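Local structure of TRAP dicarboxylate transporter, DctP subunit (4P47) at residues A[134-138]-A[139-143]; A[181-184]-A[185-189]; A[242-245]-A[246-250]; A[306-309]-A[310-314]; A[317-320]-A[321-325]. The protein probably captures small organic acids such as dicarboxylates in the periplasm and delivers them to a TRAP-type membrane transporter. One frame throughout, in Å; residues are numbered along the deposited sequence.

Interaction 1 of 5, residues A[134-138]-A[139-143]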
loop_
_atom_site.group_PDB
_atom_site.type_symbol
_atom_site.label_atom_id
_atom_site.label_comp_id
_atom_site.label_asym_id
_atom_site.label_seq_id
_atom_site.Cartn_x
_atom_site.Cartn_y
_atom_site.Cartn_z
ATOM N N LYS A 134 16.818 5.405 -1.771
ATOM C CA LYS A 134 18.195 5.789 -1.508
ATOM C C LYS A 134 18.514 5.998 -0.032
ATOM O O LYS A 134 19.663 5.950 0.379
ATOM C CB LYS A 134 18.554 7.035 -2.324
ATOM C CG LYS A 134 18.637 6.720 -3.810
ATOM C CD LYS A 134 19.650 7.580 -4.553
ATOM C CE LYS A 134 19.017 8.822 -5.135
ATOM N NZ LYS A 134 19.965 9.523 -6.060
ATOM N N ARG A 135 17.477 6.203 0.774
ATOM C CA ARG A 135 17.626 6.413 2.200
ATOM C C ARG A 135 17.759 5.104 2.989
ATOM O O ARG A 135 18.028 5.117 4.197
ATOM C CB ARG A 135 16.419 7.220 2.723
ATOM C CG ARG A 135 16.265 8.584 2.035
ATOM C CD ARG A 135 14.924 9.295 2.332
ATOM N NE ARG A 135 14.840 10.567 1.605
ATOM C CZ ARG A 135 15.294 11.726 2.075
ATOM N NH1 ARG A 135 15.844 11.788 3.279
ATOM N NH2 ARG A 135 15.202 12.827 1.338
ATOM N N LEU A 136 17.581 3.962 2.325
ATOM C CA LEU A 136 17.517 2.689 3.032
ATOM C C LEU A 136 18.870 2.088 3.431
ATOM O O LEU A 136 18.956 1.498 4.502
ATOM C CB LEU A 136 16.664 1.672 2.249
ATOM C CG LEU A 136 15.171 2.019 2.250
ATOM C CD1 LEU A 136 14.446 1.099 1.266
ATOM C CD2 LEU A 136 14.551 1.908 3.629
ATOM N N PRO A 137 19.899 2.172 2.561
ATOM C CA PRO A 137 21.145 1.451 2.871
ATOM C C PRO A 137 21.754 1.798 4.232
ATOM O O PRO A 137 22.221 0.900 4.932
ATOM C CB PRO A 137 22.052 1.820 1.701
ATOM C CG PRO A 137 21.093 1.979 0.564
ATOM C CD PRO A 137 19.900 2.661 1.167
ATOM N N ASP A 138 21.684 3.060 4.640
ATOM C CA ASP A 138 22.248 3.445 5.938
ATOM C C ASP A 138 21.541 2.772 7.109
ATOM O O ASP A 138 22.083 2.708 8.207
ATOM C CB ASP A 138 22.232 4.964 6.117
ATOM C CG ASP A 138 23.263 5.662 5.253
ATOM O OD1 ASP A 138 24.163 4.976 4.726
ATOM O OD2 ASP A 138 23.157 6.897 5.111
ATOM N N THR A 139 20.333 2.265 6.877
ATOM C CA THR A 139 19.574 1.576 7.917
ATOM C C THR A 139 19.680 0.053 7.818
ATOM O O THR A 139 18.979 -0.647 8.564
ATOM C CB THR A 139 18.078 1.970 7.900
ATOM O OG1 THR A 139 17.418 1.364 6.777
ATOM C CG2 THR A 139 17.896 3.477 7.832
ATOM N N GLY A 140 20.504 -0.460 6.912
ATOM C CA GLY A 140 20.686 -1.889 6.758
ATOM C C GLY A 140 19.712 -2.575 5.812
ATOM O O GLY A 140 19.606 -3.805 5.838
ATOM N N LEU A 141 19.063 -1.801 4.950
ATOM C CA LEU A 141 18.032 -2.291 4.020
ATOM C C LEU A 141 18.345 -1.839 2.601
ATOM O O LEU A 141 18.848 -0.741 2.404
ATOM C CB LEU A 141 16.674 -1.738 4.440
ATOM C CG LEU A 141 16.192 -2.203 5.818
ATOM C CD1 LEU A 141 15.041 -1.351 6.290
ATOM C CD2 LEU A 141 15.784 -3.693 5.786
ATOM N N ILE A 142 18.033 -2.673 1.618
ATOM C CA ILE A 142 18.133 -2.308 0.218
ATOM C C ILE A 142 16.746 -2.438 -0.408
ATOM O O ILE A 142 16.134 -3.523 -0.372
ATOM C CB ILE A 142 19.080 -3.277 -0.531
ATOM C CG1 ILE A 142 20.458 -3.319 0.142
ATOM C CG2 ILE A 142 19.200 -2.913 -2.005
ATOM C CD1 ILE A 142 21.225 -2.008 0.131
ATOM N N GLY A 143 16.256 -1.362 -1.013
ATOM C CA GLY A 143 14.986 -1.392 -1.725
ATOM C C GLY A 143 15.157 -1.883 -3.152
ATOM O O GLY A 143 16.057 -1.458 -3.883
#

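Interaction 2 of 5, residues A[181-184]-A[185-189]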
loop_
_atom_site.group_PDB
_atom_site.type_symbol
_atom_site.label_atom_id
_atom_site.label_comp_id
_atom_site.label_asym_id
_atom_site.label_seq_id
_atom_site.Cartn_x
_atom_site.Cartn_y
_atom_site.Cartn_z
ATOM N N VAL A 181 -5.112 9.191 11.586
ATOM C CA VAL A 181 -5.887 9.803 12.659
ATOM C C VAL A 181 -6.120 11.286 12.351
ATOM O O VAL A 181 -7.234 11.791 12.515
ATOM C CB VAL A 181 -5.165 9.628 14.008
ATOM C CG1 VAL A 181 -5.833 10.451 15.085
ATOM C CG2 VAL A 181 -5.141 8.174 14.420
ATOM N N ALA A 182 -5.086 11.983 11.884
ATOM C CA ALA A 182 -5.247 13.381 11.492
ATOM C C ALA A 182 -6.263 13.508 10.354
ATOM O O ALA A 182 -7.142 14.370 10.377
ATOM C CB ALA A 182 -3.897 13.990 11.073
ATOM N N LEU A 183 -6.146 12.632 9.367
ATOM C CA LEU A 183 -7.013 12.651 8.185
ATOM C C LEU A 183 -8.478 12.512 8.567
ATOM O O LEU A 183 -9.321 13.312 8.168
ATOM C CB LEU A 183 -6.618 11.509 7.240
ATOM C CG LEU A 183 -7.602 11.188 6.116
ATOM C CD1 LEU A 183 -7.795 12.383 5.181
ATOM C CD2 LEU A 183 -7.124 9.969 5.371
ATOM N N PHE A 184 -8.796 11.492 9.349
ATOM C CA PHE A 184 -10.203 11.238 9.621
ATOM C C PHE A 184 -10.797 12.278 10.564
ATOM O O PHE A 184 -11.954 12.667 10.409
ATOM C CB PHE A 184 -10.413 9.770 10.023
ATOM C CG PHE A 184 -10.533 8.875 8.809
ATOM C CD1 PHE A 184 -11.758 8.702 8.189
ATOM C CD2 PHE A 184 -9.412 8.314 8.232
ATOM C CE1 PHE A 184 -11.855 7.939 7.027
ATOM C CE2 PHE A 184 -9.495 7.564 7.078
ATOM C CZ PHE A 184 -10.705 7.378 6.483
ATOM N N ASN A 185 -9.996 12.793 11.492
ATOM C CA ASN A 185 -10.466 13.934 12.302
ATOM C C ASN A 185 -10.712 15.154 11.424
ATOM O O ASN A 185 -11.698 15.852 11.610
ATOM C CB ASN A 185 -9.499 14.277 13.431
ATOM C CG ASN A 185 -9.676 13.408 14.627
ATOM O OD1 ASN A 185 -10.610 13.571 15.400
ATOM N ND2 ASN A 185 -8.780 12.471 14.804
ATOM N N ALA A 186 -9.828 15.429 10.474
ATOM C CA ALA A 186 -10.011 16.556 9.560
ATOM C C ALA A 186 -11.287 16.412 8.738
ATOM O O ALA A 186 -11.888 17.411 8.316
ATOM C CB ALA A 186 -8.797 16.690 8.625
ATOM N N LEU A 187 -11.687 15.168 8.485
ATOM C CA LEU A 187 -12.911 14.878 7.730
ATOM C C LEU A 187 -14.168 14.907 8.613
ATOM O O LEU A 187 -15.279 14.697 8.100
ATOM C CB LEU A 187 -12.789 13.522 7.038
ATOM C CG LEU A 187 -11.747 13.410 5.927
ATOM C CD1 LEU A 187 -11.544 11.951 5.526
ATOM C CD2 LEU A 187 -12.143 14.266 4.742
ATOM N N GLY A 188 -14.000 15.142 9.910
ATOM C CA GLY A 188 -15.133 15.196 10.824
ATOM C C GLY A 188 -15.553 13.878 11.460
ATOM O O GLY A 188 -16.571 13.825 12.167
ATOM N N ALA A 189 -14.777 12.821 11.238
ATOM C CA ALA A 189 -15.086 11.502 11.773
ATOM C C ALA A 189 -14.371 11.309 13.090
ATOM O O ALA A 189 -13.454 12.056 13.427
ATOM C CB ALA A 189 -14.667 10.398 10.793
#

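Interaction 3 of 5, residues A[242-245]-A[246-250]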
loop_
_atom_site.group_PDB
_atom_site.type_symbol
_atom_site.label_atom_id
_atom_site.label_comp_id
_atom_site.label_asym_id
_atom_site.label_seq_id
_atom_site.Cartn_x
_atom_site.Cartn_y
_atom_site.Cartn_z
ATOM N N VAL A 242 9.547 -4.047 -1.832
ATOM C CA VAL A 242 10.317 -5.276 -1.767
ATOM C C VAL A 242 11.733 -4.921 -1.362
ATOM O O VAL A 242 12.375 -4.069 -2.004
ATOM C CB VAL A 242 10.346 -5.964 -3.145
ATOM C CG1 VAL A 242 11.151 -7.264 -3.090
ATOM C CG2 VAL A 242 8.921 -6.238 -3.657
ATOM N N MET A 243 12.202 -5.539 -0.286
ATOM C CA MET A 243 13.500 -5.243 0.288
ATOM C C MET A 243 14.330 -6.484 0.475
ATOM O O MET A 243 13.818 -7.606 0.633
ATOM C CB MET A 243 13.322 -4.591 1.657
ATOM C CG MET A 243 12.712 -3.207 1.594
ATOM S SD MET A 243 12.258 -2.486 3.203
ATOM C CE MET A 243 10.967 -3.634 3.731
ATOM N N ILE A 244 15.642 -6.267 0.491
ATOM C CA ILE A 244 16.595 -7.301 0.797
ATOM C C ILE A 244 17.571 -6.780 1.865
ATOM O O ILE A 244 17.893 -5.594 1.904
ATOM C CB ILE A 244 17.282 -7.794 -0.521
ATOM C CG1 ILE A 244 18.164 -9.007 -0.266
ATOM C CG2 ILE A 244 18.076 -6.680 -1.216
ATOM C CD1 ILE A 244 18.473 -9.764 -1.535
ATOM N N SER A 245 17.987 -7.677 2.750
ATOM C CA SER A 245 18.925 -7.356 3.825
ATOM C C SER A 245 20.249 -6.830 3.252
ATOM O O SER A 245 20.850 -7.464 2.392
ATOM C CB SER A 245 19.169 -8.606 4.668
ATOM O OG SER A 245 20.263 -8.450 5.563
ATOM N N LYS A 246 20.722 -5.677 3.716
ATOM C CA LYS A 246 22.019 -5.173 3.240
ATOM C C LYS A 246 23.184 -6.104 3.623
ATOM O O LYS A 246 24.113 -6.284 2.841
ATOM C CB LYS A 246 22.277 -3.758 3.739
ATOM C CG LYS A 246 23.609 -3.167 3.276
ATOM C CD LYS A 246 23.701 -1.688 3.615
ATOM C CE LYS A 246 24.958 -1.055 3.005
ATOM N NZ LYS A 246 26.202 -1.684 3.537
ATOM N N LYS A 247 23.129 -6.697 4.811
ATOM C CA LYS A 247 24.165 -7.651 5.227
ATOM C C LYS A 247 24.313 -8.759 4.170
ATOM O O LYS A 247 25.414 -9.128 3.774
ATOM C CB LYS A 247 23.800 -8.233 6.588
ATOM C CG LYS A 247 24.869 -9.073 7.244
ATOM C CD LYS A 247 24.601 -9.187 8.745
ATOM C CE LYS A 247 25.614 -10.088 9.439
ATOM N NZ LYS A 247 27.004 -9.818 8.984
ATOM N N PHE A 248 23.185 -9.293 3.705
ATOM C CA PHE A 248 23.184 -10.302 2.642
ATOM C C PHE A 248 23.613 -9.770 1.260
ATOM O O PHE A 248 24.447 -10.366 0.577
ATOM C CB PHE A 248 21.780 -10.931 2.546
ATOM C CG PHE A 248 21.657 -12.011 1.506
ATOM C CD1 PHE A 248 22.211 -13.261 1.731
ATOM C CD2 PHE A 248 20.949 -11.804 0.330
ATOM C CE1 PHE A 248 22.085 -14.276 0.795
ATOM C CE2 PHE A 248 20.838 -12.820 -0.616
ATOM C CZ PHE A 248 21.413 -14.049 -0.379
ATOM N N TRP A 249 23.034 -8.645 0.858
ATOM C CA TRP A 249 23.357 -7.971 -0.398
ATOM C C TRP A 249 24.848 -7.709 -0.543
ATOM O O TRP A 249 25.396 -7.930 -1.606
ATOM C CB TRP A 249 22.605 -6.641 -0.428
ATOM C CG TRP A 249 22.608 -5.879 -1.701
ATOM C CD1 TRP A 249 23.270 -4.705 -1.948
ATOM C CD2 TRP A 249 21.892 -6.196 -2.897
ATOM N NE1 TRP A 249 22.997 -4.277 -3.220
ATOM C CE2 TRP A 249 22.151 -5.170 -3.822
ATOM C CE3 TRP A 249 21.031 -7.234 -3.269
ATOM C CZ2 TRP A 249 21.608 -5.159 -5.093
ATOM C CZ3 TRP A 249 20.491 -7.210 -4.542
ATOM C CH2 TRP A 249 20.774 -6.180 -5.427
ATOM N N ASP A 250 25.493 -7.270 0.536
ATOM C CA ASP A 250 26.914 -6.914 0.484
ATOM C C ASP A 250 27.797 -8.111 0.194
ATOM O O ASP A 250 28.927 -7.948 -0.266
ATOM C CB ASP A 250 27.345 -6.217 1.776
ATOM C CG ASP A 250 26.891 -4.772 1.837
ATOM O OD1 ASP A 250 26.560 -4.200 0.780
ATOM O OD2 ASP A 250 26.905 -4.200 2.939
#

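Interaction 4 of 5, residues A[306-309]-A[310-314]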
loop_
_atom_site.group_PDB
_atom_site.type_symbol
_atom_site.label_atom_id
_atom_site.label_comp_id
_atom_site.label_asym_id
_atom_site.label_seq_id
_atom_site.Cartn_x
_atom_site.Cartn_y
_atom_site.Cartn_z
ATOM N N ASP A 306 -8.379 19.354 -0.553
ATOM C CA ASP A 306 -8.198 20.750 -0.152
ATOM C C ASP A 306 -8.698 20.975 1.274
ATOM O O ASP A 306 -8.114 21.751 2.027
ATOM C CB ASP A 306 -8.891 21.707 -1.127
ATOM C CG ASP A 306 -8.201 21.761 -2.494
ATOM O OD1 ASP A 306 -7.067 21.267 -2.621
ATOM O OD2 ASP A 306 -8.808 22.306 -3.436
ATOM N N ALA A 307 -9.763 20.286 1.667
ATOM C CA ALA A 307 -10.306 20.438 3.005
ATOM C C ALA A 307 -9.360 19.904 4.069
ATOM O O ALA A 307 -9.337 20.403 5.191
ATOM C CB ALA A 307 -11.676 19.765 3.115
ATOM N N VAL A 308 -8.559 18.901 3.729
ATOM C CA VAL A 308 -7.684 18.312 4.722
ATOM C C VAL A 308 -6.253 18.843 4.647
ATOM O O VAL A 308 -5.474 18.670 5.581
ATOM C CB VAL A 308 -7.699 16.747 4.698
ATOM C CG1 VAL A 308 -9.135 16.245 4.839
ATOM C CG2 VAL A 308 -7.056 16.183 3.451
ATOM N N LYS A 309 -5.915 19.549 3.572
ATOM C CA LYS A 309 -4.549 20.003 3.382
ATOM C C LYS A 309 -3.967 20.789 4.565
ATOM O O LYS A 309 -2.822 20.552 4.942
ATOM C CB LYS A 309 -4.448 20.864 2.123
ATOM C CG LYS A 309 -3.020 21.322 1.866
ATOM C CD LYS A 309 -2.875 22.084 0.561
ATOM C CE LYS A 309 -1.403 22.332 0.225
ATOM N NZ LYS A 309 -0.723 23.177 1.255
ATOM N N PRO A 310 -4.718 21.751 5.127
ATOM C CA PRO A 310 -4.081 22.510 6.219
ATOM C C PRO A 310 -3.701 21.645 7.430
ATOM O O PRO A 310 -2.765 21.984 8.160
ATOM C CB PRO A 310 -5.141 23.550 6.606
ATOM C CG PRO A 310 -6.039 23.662 5.396
ATOM C CD PRO A 310 -6.050 22.274 4.786
ATOM N N ILE A 311 -4.412 20.542 7.631
ATOM C CA ILE A 311 -4.091 19.603 8.696
ATOM C C ILE A 311 -2.880 18.763 8.281
ATOM O O ILE A 311 -1.917 18.632 9.030
ATOM C CB ILE A 311 -5.302 18.691 9.019
ATOM C CG1 ILE A 311 -6.396 19.480 9.746
ATOM C CG2 ILE A 311 -4.886 17.522 9.894
ATOM C CD1 ILE A 311 -7.290 20.310 8.836
ATOM N N ILE A 312 -2.937 18.212 7.075
ATOM C CA ILE A 312 -1.904 17.319 6.562
ATOM C C ILE A 312 -0.561 18.023 6.399
ATOM O O ILE A 312 0.473 17.393 6.510
ATOM C CB ILE A 312 -2.370 16.676 5.221
ATOM C CG1 ILE A 312 -3.651 15.863 5.444
ATOM C CG2 ILE A 312 -1.258 15.829 4.609
ATOM C CD1 ILE A 312 -3.553 14.812 6.535
ATOM N N ASP A 313 -0.577 19.348 6.196
ATOM C CA ASP A 313 0.659 20.109 6.056
ATOM C C ASP A 313 1.558 19.991 7.294
ATOM O O ASP A 313 2.756 20.251 7.220
ATOM C CB ASP A 313 0.366 21.601 5.789
ATOM C CG ASP A 313 -0.002 21.888 4.333
ATOM O OD1 ASP A 313 0.299 21.086 3.420
ATOM O OD2 ASP A 313 -0.618 22.956 4.118
ATOM N N LYS A 314 0.997 19.590 8.431
ATOM C CA LYS A 314 1.766 19.471 9.668
ATOM C C LYS A 314 2.840 18.388 9.610
ATOM O O LYS A 314 3.790 18.419 10.385
ATOM C CB LYS A 314 0.832 19.169 10.848
ATOM C CG LYS A 314 0.348 17.694 10.946
ATOM C CD LYS A 314 -0.464 17.429 12.209
ATOM C CE LYS A 314 -1.752 18.259 12.243
ATOM N NZ LYS A 314 -2.578 18.013 13.473
#

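Interaction 5 of 5, residues A[317-320]-A[321-325]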
loop_
_atom_site.group_PDB
_atom_site.type_symbol
_atom_site.label_atom_id
_atom_site.label_comp_id
_atom_site.label_asym_id
_atom_site.label_seq_id
_atom_site.Cartn_x
_atom_site.Cartn_y
_atom_site.Cartn_z
ATOM N N ALA A 317 7.190 18.958 7.891
ATOM C CA ALA A 317 8.470 19.271 8.528
ATOM C C ALA A 317 9.217 17.975 8.803
ATOM O O ALA A 317 10.412 17.894 8.552
ATOM C CB ALA A 317 8.262 20.069 9.815
ATOM N N GLU A 318 8.522 16.938 9.267
ATOM C CA GLU A 318 9.243 15.709 9.629
ATOM C C GLU A 318 9.558 14.841 8.415
ATOM O O GLU A 318 10.601 14.197 8.369
ATOM C CB GLU A 318 8.506 14.904 10.704
ATOM C CG GLU A 318 7.214 14.276 10.237
ATOM C CD GLU A 318 6.500 13.523 11.349
ATOM O OE1 GLU A 318 6.971 13.573 12.500
ATOM O OE2 GLU A 318 5.466 12.877 11.075
ATOM N N ILE A 319 8.681 14.853 7.416
ATOM C CA ILE A 319 8.949 14.161 6.159
ATOM C C ILE A 319 10.126 14.831 5.436
ATOM O O ILE A 319 11.026 14.157 4.917
ATOM C CB ILE A 319 7.697 14.149 5.248
ATOM C CG1 ILE A 319 6.621 13.236 5.849
ATOM C CG2 ILE A 319 8.067 13.670 3.854
ATOM C CD1 ILE A 319 5.236 13.368 5.219
ATOM N N GLY A 320 10.099 16.158 5.408
ATOM C CA GLY A 320 11.116 16.964 4.758
ATOM C C GLY A 320 10.574 17.676 3.528
ATOM O O GLY A 320 9.938 17.057 2.669
ATOM N N ALA A 321 10.830 18.979 3.430
ATOM C CA ALA A 321 10.422 19.742 2.258
ATOM C C ALA A 321 10.944 19.134 0.957
ATOM O O ALA A 321 10.251 19.141 -0.064
ATOM C CB ALA A 321 10.888 21.199 2.388
ATOM N N GLU A 322 12.168 18.617 0.981
ATOM C CA GLU A 322 12.754 18.029 -0.216
ATOM C C GLU A 322 11.833 16.943 -0.785
ATOM O O GLU A 322 11.528 16.901 -1.975
ATOM C CB GLU A 322 14.138 17.437 0.101
ATOM C CG GLU A 322 14.860 16.805 -1.096
ATOM C CD GLU A 322 15.585 17.816 -1.976
ATOM O OE1 GLU A 322 15.918 18.914 -1.488
ATOM O OE2 GLU A 322 15.822 17.512 -3.165
ATOM N N THR A 323 11.430 16.041 0.080
ATOM C CA THR A 323 10.573 14.946 -0.328
ATOM C C THR A 323 9.172 15.446 -0.706
ATOM O O THR A 323 8.648 15.101 -1.771
ATOM C CB THR A 323 10.495 13.902 0.784
ATOM O OG1 THR A 323 11.796 13.343 1.024
ATOM C CG2 THR A 323 9.567 12.778 0.423
ATOM N N VAL A 324 8.573 16.305 0.119
ATOM C CA VAL A 324 7.209 16.762 -0.169
ATOM C C VAL A 324 7.113 17.620 -1.442
ATOM O O VAL A 324 6.187 17.445 -2.235
ATOM C CB VAL A 324 6.620 17.495 1.047
ATOM C CG1 VAL A 324 5.246 18.055 0.731
ATOM C CG2 VAL A 324 6.548 16.549 2.230
ATOM N N ASP A 325 8.032 18.567 -1.636
ATOM C CA ASP A 325 7.989 19.406 -2.833
ATOM C C ASP A 325 8.098 18.594 -4.107
ATOM O O ASP A 325 7.367 18.844 -5.082
ATOM C CB ASP A 325 9.132 20.419 -2.837
ATOM C CG ASP A 325 8.983 21.494 -1.783
ATOM O OD1 ASP A 325 7.868 21.727 -1.274
ATOM O OD2 ASP A 325 10.015 22.126 -1.485
HETATM O O HOH W 1 12.616 14.990 2.652
#

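Interaction 1 of 5, residues A[134-138]-A[139-143]
Leu136 O is the focus of the turn that brings the chain from residues 134-138 into the strand beginning at Leu141. Two donors of Thr139 grip it: the backbone N at 2.9 Å, from above the carbonyl plane, and OG1 at 2.7 Å, in that plane on a lone pair. Thr139 holds OG1 between its own N and carbonyl carbon (chi1 73°), which folds the hydroxyl back onto the turn. Leu141 N adds a weak third bond to Leu136 O, and Gly140 N closes the next one on Pro137 O at 3.0 Å. Gly140 has positive phi, where a side chain would press on the preceding carbonyl. A valine for Thr139 would probably leave Leu136 O without its in-plane donor and the turn less firmly closed.

The tight side is apolar and buried: Leu136 CB lies 4.1 Å from Leu141 CB and 3.3 Å from Leu141 O. Nearer solvent, Pro137 CG meets Ile142 CD1 at 4.0 Å, both residues partly exposed and crossing at about a right angle; Asp138 is exposed, and exposed Arg135 still lies along the loop at Val102 and Ala104. Leu141 packs on helix 76-85, Leu136 on Ile241 of strand 229-245, where Ile142 pairs with Ile244.

Interaction 2 of 5, residues A[181-184]-A[185-189]
Asn185 folds its amide back along the helix onto Val181 O, while the backbone N of the same residue binds that oxygen too. ND2 donates at 2.8 Å and N at 3.1 Å, and the two arrive from opposite faces of the carbonyl plane. With CG anti to its own carbonyl carbon (chi1 -82°), the side chain of Asn185 runs beside that of Val181 and points the same way, so ND2 also rests 3.6 Å from Val181 CG1. An amide suits this exposed position because it can give a second hydrogen bond to a helical carbonyl.

The other flank is apolar. Leu183 CG stands opposite its backbone N (chi1 167°), which swings CD1 forward to 3.8 Å from Leu187 CD1; the two leucines cross obliquely. The same Leu187 CD1 lies over one face of the Phe184 ring, displaced toward the rim, and Ala189 CB sits at the ring edge, 4.3 Å from Phe184 CD1. Shortening Leu187 to an alanine would probably leave Leu183 CD1 without this partner and the Phe184 face without its methyl.

The helix ends in a Schellman motif: Ala189 N reaches back to Phe184 O at 2.9 Å and Gly188 N to Asn185 O. At the positive phi of Gly188 a CB would press against Leu187 O, hence the glycine. This is the helix of the beta-alpha-beta unit joining strands 171-173 and 190-192. Ala182, Ala186 and Leu187 pack against helix 298-312, Leu187 and Ala189 meet helix 164-167, and Phe184 stacks edge-to-face with His235.

Interaction 3 of 5, residues A[242-245]-A[246-250]
Ser245 ends strand 229-245 and turns the backbone straight into helix 246-249, Ser245 O accepting from Trp249 N at 2.9 Å with an N-H...O angle of 173°. This is a strand-to-helix junction with Ser245 at the N-cap position. Its small side chain suits a buried site at the turn: the OG makes its hydrogen bond with Leu83 O, which ties the start of the helix to the end of helix 76-85. Ser245 CB meanwhile lies 4.1 Å from Phe248 CB.

Ile244, the last strand residue before the cap, carries the apolar contact, and its two branches go to different aromatic rings. CG1 stands anti to the backbone N (chi1 -173°) and the chain stays extended at chi2 (161°), which carries CD1 to the edge of the Phe248 ring, in its plane and 3.7 Å from CD2. CG2 takes the other direction and touches Trp249 CE3 at 3.6 Å, the two side chains crossing at about a right angle. A beta-branched residue is well fitted here, since one CB can serve two rings presented by consecutive residues of the helix. Ile142 of the neighbouring strand lies against both Ile244 and Trp249, so the first turn of the helix is packed against the end of strand 229-245 and its neighbour 141-156. Lys257 adds a cation-pi contact to the indole.

The outer side of the turn is polar. Lys246 keeps its chain extended until chi4, where it bends toward Asp250, one helical turn on. There NZ forms a salt bridge of 2.7 Å with Asp250 OD2, on the syn lone pair of that oxygen.

Interaction 4 of 5, residues A[306-309]-A[310-314]
The carboxylate of Asp313 is the flat group that meets Lys309, whose NZ lies almost in its plane, at the edge carrying both oxygens. NZ is 2.9 Å from OD2, which accepts on its syn lone pair, and 3.2 Å from OD1 in a weaker bond, so the salt bridge is forked. Lys309 O stands over one face, 3.2 Å from Asp313 CG, and Lys309 CG lies off the plane on that same side, 3.7 Å from OD1. Keeping CG anti to its backbone N (chi1 -178°), the lysine runs out extended and bends at chi4 to bring the ammonium to its mate, an i to i+4 pairing suited to a helix surface.

The Pro310 ring, puckered at CG, has no N-H to offer the preceding turn, and the helix is kinked there; its CD lies 3.5 Å from Asp306 O. Beyond the kink the regular bonds resume: Ile312 N to Val308 O at 3.0 Å and Asp313 N to Lys309 O at 2.8 Å.

On the inner flank Val308 CG2 packs 4.0 Å from Ile312 CG1. Branched apolar residues suit this face of helix 298-312: Val308 and Ile311 bear on helix 178-186, while Ile312 rests on the loop at Leu110 and Pro111.

Interaction 5 of 5, residues A[317-320]-A[321-325]
A glycine-centred break between two helices, 316-319 and 321-336, defines this contact: Gly320 leaves the first with positive phi and serves as the N-cap of the second. At phi 112° a side chain would press against the carbonyl oxygen of the residue before, which explains the glycine. Gly320 O then opens the new helix by accepting from Val324 N at 3.0 Å, with an N-H...O angle of 172°.

Across the corner Ile319 meets two residues of the new helix's first turn. Its CG2, placed anti to the backbone N by the rotation about CA-CB (chi1 -69° for CG1), touches Val324 CG2 at 3.6 Å and Thr323 CG2 at 3.8 Å. In both pairs the side chains cross at about a right angle. Beta-branched residues fit well, since the branch at CB gives each a CG2 methyl able to meet the others, with Thr323 keeping its OG1 for a water.

Threonine thus divides its two branches between different jobs. While CG2 joins the apolar patch, OG1 lies 2.5 Å from a water molecule that donates to Ile319 O at 2.9 Å. Ile319 also packs on Glu106 and Ala107, and Thr323 on Ala104 and Arg135, so nearby loops border this corner.

The chemistry splits between an apolar side and a hydrated one. The methyls of Ile319, Thr323 and Val324 meet across the break, and the water bridges the last carbonyl of one helix to a hydroxyl of the next, so that an oxygen at a helix end gains a partner where the regular bonding pattern is interrupted.

How the interactions relate
All five contacts are local, and none is wholly buried. Interactions 1 and 3 share strands 141-156 and 229-245: Ile142 O meets Ile244 N at 2.9 Å and Gly140 O meets Lys246 N at 3.0 Å, so a turn entering one strand is bonded to the junction leaving the other. Interactions 2 and 4 pack helix against helix through Leu187, Ala186, Val308 and Ile311, about 10 Å apart between centres. Interaction 5 follows interaction 4 in sequence and touches interaction 1 where Arg135 packs on Thr323. Interactions 1, 2, 3 and 5 are partly buried and rely mainly on apolar packing and backbone bonds, whereas interaction 4 lies at the surface and adds a salt bridge across its segments.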